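Local coordinates for protein ribose 5-phosphate isomerase, putative (Trypanosoma brucei brucei, PDB 6FXS) that probably interconverts ribose 5-phosphate and ribulose 5-phosphate as a member of the RpiB/LacAB family of sugar-phosphate isomerases, at residues Ala108-Val117 against Val139-Phe147. Numbering follows the deposited sequence.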
loop_
_atom_site.group_PDB
_atom_site.type_symbol
_atom_site.label_atom_id
_atom_site.label_comp_id
_atom_site.label_asym_id
_atom_site.label_seq_id
_atom_site.Cartn_x
_atom_site.Cartn_y
_atom_site.Cartn_z
ATOM N N ALA B 108 -4.672 8.828 -13.560
ATOM C CA ALA B 108 -4.852 8.032 -12.384
ATOM C C ALA B 108 -3.518 7.717 -11.679
ATOM O O ALA B 108 -2.669 7.034 -12.211
ATOM C CB ALA B 108 -5.526 6.732 -12.724
ATOM N N LEU B 109 -3.421 8.147 -10.429
ATOM C CA LEU B 109 -2.343 7.677 -9.506
ATOM C C LEU B 109 -2.662 6.279 -9.067
ATOM O O LEU B 109 -3.687 6.069 -8.416
ATOM C CB LEU B 109 -2.227 8.635 -8.293
ATOM C CG LEU B 109 -0.829 8.398 -7.634
ATOM C CD1 LEU B 109 -0.566 9.612 -6.838
ATOM C CD2 LEU B 109 -0.861 7.160 -6.695
ATOM N N CYS B 110 -1.820 5.303 -9.431
ATOM C CA CYS B 110 -2.020 3.903 -9.077
ATOM C C CYS B 110 -0.855 3.389 -8.287
ATOM O O CYS B 110 0.306 3.751 -8.556
ATOM C CB CYS B 110 -2.203 3.030 -10.351
ATOM S SG CYS B 110 -3.647 3.527 -11.327
ATOM N N PHE B 111 -1.155 2.512 -7.326
ATOM C CA PHE B 111 -0.182 1.953 -6.441
ATOM C C PHE B 111 -0.290 0.491 -6.209
ATOM O O PHE B 111 0.480 -0.055 -5.451
ATOM C CB PHE B 111 -0.212 2.754 -5.105
ATOM C CG PHE B 111 -1.503 2.663 -4.358
ATOM C CD1 PHE B 111 -1.756 1.535 -3.547
ATOM C CD2 PHE B 111 -2.516 3.615 -4.547
ATOM C CE1 PHE B 111 -2.968 1.446 -2.824
ATOM C CE2 PHE B 111 -3.720 3.515 -3.824
ATOM C CZ PHE B 111 -3.938 2.446 -2.978
ATOM N N ASP B 112 -1.161 -0.181 -6.930
ATOM C CA ASP B 112 -1.310 -1.618 -6.800
ATOM C C ASP B 112 -2.142 -2.160 -7.959
ATOM O O ASP B 112 -2.602 -1.380 -8.809
ATOM C CB ASP B 112 -1.894 -2.035 -5.389
ATOM C CG ASP B 112 -3.420 -1.825 -5.279
ATOM O OD1 ASP B 112 -3.955 -0.928 -5.983
ATOM O OD2 ASP B 112 -4.076 -2.540 -4.422
ATOM N N HIS B 113 -2.350 -3.467 -7.991
ATOM C CA HIS B 113 -3.159 -4.084 -9.053
ATOM C C HIS B 113 -4.579 -3.548 -9.118
ATOM O O HIS B 113 -5.072 -3.185 -10.179
ATOM C CB HIS B 113 -3.100 -5.586 -8.894
ATOM C CG HIS B 113 -3.817 -6.368 -9.952
ATOM N ND1 HIS B 113 -5.084 -6.874 -9.766
ATOM C CD2 HIS B 113 -3.435 -6.741 -11.210
ATOM C CE1 HIS B 113 -5.427 -7.586 -10.841
ATOM N NE2 HIS B 113 -4.454 -7.493 -11.744
ATOM N N TYR B 114 -5.216 -3.428 -7.942
ATOM C CA TYR B 114 -6.594 -3.048 -7.831
ATOM C C TYR B 114 -6.778 -1.694 -8.405
ATOM O O TYR B 114 -7.700 -1.512 -9.231
ATOM C CB TYR B 114 -7.138 -3.158 -6.382
ATOM C CG TYR B 114 -8.575 -2.732 -6.305
ATOM C CD1 TYR B 114 -9.643 -3.630 -6.533
ATOM C CD2 TYR B 114 -8.882 -1.416 -5.931
ATOM C CE1 TYR B 114 -11.006 -3.174 -6.458
ATOM C CE2 TYR B 114 -10.170 -0.995 -5.835
ATOM C CZ TYR B 114 -11.227 -1.879 -6.087
ATOM O OH TYR B 114 -12.493 -1.336 -5.951
ATOM N N THR B 115 -5.947 -0.728 -7.995
ATOM C CA THR B 115 -6.160 0.610 -8.450
ATOM C C THR B 115 -5.888 0.714 -9.964
ATOM O O THR B 115 -6.588 1.439 -10.703
ATOM C CB THR B 115 -5.315 1.650 -7.680
ATOM O OG1 THR B 115 -3.936 1.230 -7.602
ATOM C CG2 THR B 115 -5.915 1.837 -6.314
ATOM N N ALA B 116 -4.913 -0.045 -10.435
ATOM C CA ALA B 116 -4.659 -0.075 -11.857
ATOM C C ALA B 116 -5.821 -0.603 -12.690
ATOM O O ALA B 116 -6.147 -0.025 -13.703
ATOM C CB ALA B 116 -3.402 -0.910 -12.155
ATOM N N VAL B 117 -6.475 -1.672 -12.224
ATOM C CA VAL B 117 -7.710 -2.213 -12.821
ATOM C C VAL B 117 -8.823 -1.173 -12.826
ATOM O O VAL B 117 -9.443 -0.906 -13.877
ATOM C CB VAL B 117 -8.162 -3.519 -12.125
ATOM C CG1 VAL B 117 -9.487 -4.008 -12.638
ATOM C CG2 VAL B 117 -7.177 -4.655 -12.370
ATOM N N VAL B 139 5.992 -3.949 -8.531
ATOM C CA VAL B 139 4.634 -3.471 -8.453
ATOM C C VAL B 139 4.454 -2.420 -9.497
ATOM O O VAL B 139 3.403 -2.318 -10.147
ATOM C CB VAL B 139 4.256 -3.022 -7.024
ATOM C CG1 VAL B 139 2.835 -2.484 -7.012
ATOM C CG2 VAL B 139 4.344 -4.171 -6.102
ATOM N N LEU B 140 5.487 -1.642 -9.752
ATOM C CA LEU B 140 5.373 -0.729 -10.849
ATOM C C LEU B 140 5.126 -1.440 -12.179
ATOM O O LEU B 140 4.331 -1.002 -13.016
ATOM C CB LEU B 140 6.658 0.085 -10.920
ATOM C CG LEU B 140 6.972 1.157 -9.856
ATOM C CD1 LEU B 140 8.377 1.751 -10.058
ATOM C CD2 LEU B 140 5.935 2.221 -9.956
ATOM N N ARG B 141 5.868 -2.514 -12.382
ATOM C CA ARG B 141 5.695 -3.356 -13.549
ATOM C C ARG B 141 4.280 -3.916 -13.610
ATOM O O ARG B 141 3.625 -3.903 -14.680
ATOM C CB ARG B 141 6.713 -4.512 -13.519
ATOM C CG ARG B 141 6.447 -5.598 -14.579
ATOM C CD ARG B 141 7.623 -6.574 -14.555
ATOM N NE ARG B 141 7.494 -7.573 -15.570
ATOM C CZ ARG B 141 6.685 -8.617 -15.524
ATOM N NH1 ARG B 141 5.839 -8.814 -14.530
ATOM N NH2 ARG B 141 6.692 -9.456 -16.518
ATOM N N GLU B 142 3.811 -4.465 -12.477
ATOM C CA GLU B 142 2.413 -4.993 -12.457
ATOM C C GLU B 142 1.411 -3.946 -12.849
ATOM O O GLU B 142 0.471 -4.207 -13.633
ATOM C CB GLU B 142 2.075 -5.590 -11.061
ATOM C CG GLU B 142 0.719 -6.238 -10.914
ATOM C CD GLU B 142 0.456 -6.561 -9.463
ATOM O OE1 GLU B 142 0.602 -5.754 -8.520
ATOM O OE2 GLU B 142 0.187 -7.656 -9.235
ATOM N N ILE B 143 1.552 -2.769 -12.277
ATOM C CA ILE B 143 0.614 -1.689 -12.516
ATOM C C ILE B 143 0.617 -1.326 -14.032
ATOM O O ILE B 143 -0.436 -1.168 -14.635
ATOM C CB ILE B 143 0.957 -0.397 -11.680
ATOM C CG1 ILE B 143 0.683 -0.588 -10.145
ATOM C CG2 ILE B 143 0.224 0.834 -12.224
ATOM C CD1 ILE B 143 1.493 0.365 -9.246
ATOM N N ILE B 144 1.799 -1.135 -14.609
ATOM C CA ILE B 144 1.920 -0.727 -16.013
ATOM C C ILE B 144 1.295 -1.765 -16.955
ATOM O O ILE B 144 0.443 -1.451 -17.814
ATOM C CB ILE B 144 3.402 -0.396 -16.348
ATOM C CG1 ILE B 144 3.743 0.966 -15.766
ATOM C CG2 ILE B 144 3.639 -0.424 -17.862
ATOM C CD1 ILE B 144 5.221 1.176 -15.550
ATOM N N MET B 145 1.614 -3.006 -16.700
ATOM C CA MET B 145 1.064 -4.089 -17.535
ATOM C C MET B 145 -0.446 -4.137 -17.420
ATOM O O MET B 145 -1.166 -4.331 -18.443
ATOM C CB MET B 145 1.712 -5.449 -17.224
ATOM C CG MET B 145 3.216 -5.429 -17.587
ATOM S SD MET B 145 4.101 -6.957 -17.231
ATOM C CE MET B 145 3.319 -8.113 -18.380
ATOM N N THR B 146 -0.929 -3.984 -16.176
ATOM C CA THR B 146 -2.358 -4.078 -15.908
ATOM C C THR B 146 -3.046 -2.857 -16.556
ATOM O O THR B 146 -4.091 -2.962 -17.183
ATOM C CB THR B 146 -2.623 -4.127 -14.364
ATOM O OG1 THR B 146 -1.952 -5.257 -13.852
ATOM C CG2 THR B 146 -4.080 -4.254 -14.033
ATOM N N PHE B 147 -2.464 -1.683 -16.349
ATOM C CA PHE B 147 -3.068 -0.480 -16.875
ATOM C C PHE B 147 -3.225 -0.579 -18.422
ATOM O O PHE B 147 -4.205 -0.149 -19.016
ATOM C CB PHE B 147 -2.225 0.731 -16.473
ATOM C CG PHE B 147 -2.889 2.038 -16.695
ATOM C CD1 PHE B 147 -3.782 2.549 -15.744
ATOM C CD2 PHE B 147 -2.675 2.758 -17.845
ATOM C CE1 PHE B 147 -4.330 3.784 -15.886
ATOM C CE2 PHE B 147 -3.280 4.011 -18.029
ATOM C CZ PHE B 147 -4.114 4.527 -17.070
HETATM O O HOH W 1 -0.620 -5.385 -6.364
#
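I143 is the bump that packs into the hollow of the loop 110-112, which joins strand 107-109 to helix 113-121, a clear case of a branched side chain matched to a bend in the backbone. I143 CD1 presses on the peptide joining F111 to D112, 3.5 Å from F111 C, while I143 CG2, anti to the backbone N, turns to C110 CB at 3.8 Å and to the methyl of A116. V139 CG1 extends the same ridge one helical turn earlier, touching F111 O. In this Rossmann-like α/β/α sandwich the axes of 113-117 and 139-147 approach to 8.6 Å, crossing at -22°. The small A116 is consistent with that closeness: its CB settles among I143 CG2, I143 O and T146 CG2. Beyond it, T146 lies across H113 at about a right angle, T146 OG1 3.4 Å from H113 CD2, and T146 CG2 meets V117 CG2 at 3.5 Å. T146 OG1 donates a hydrogen bond to E142 O (2.6 Å), which T146 N approaches from the other face of the carbonyl plane. E142, extended, brings its carboxylate alongside H113 CB, and a water links E142 OE1 to H113 N; H113 ND1 is hydrogen-bonded to an acidic side chain of another chain. At the far end, the F147 ring slants past A116 O and A108 CB.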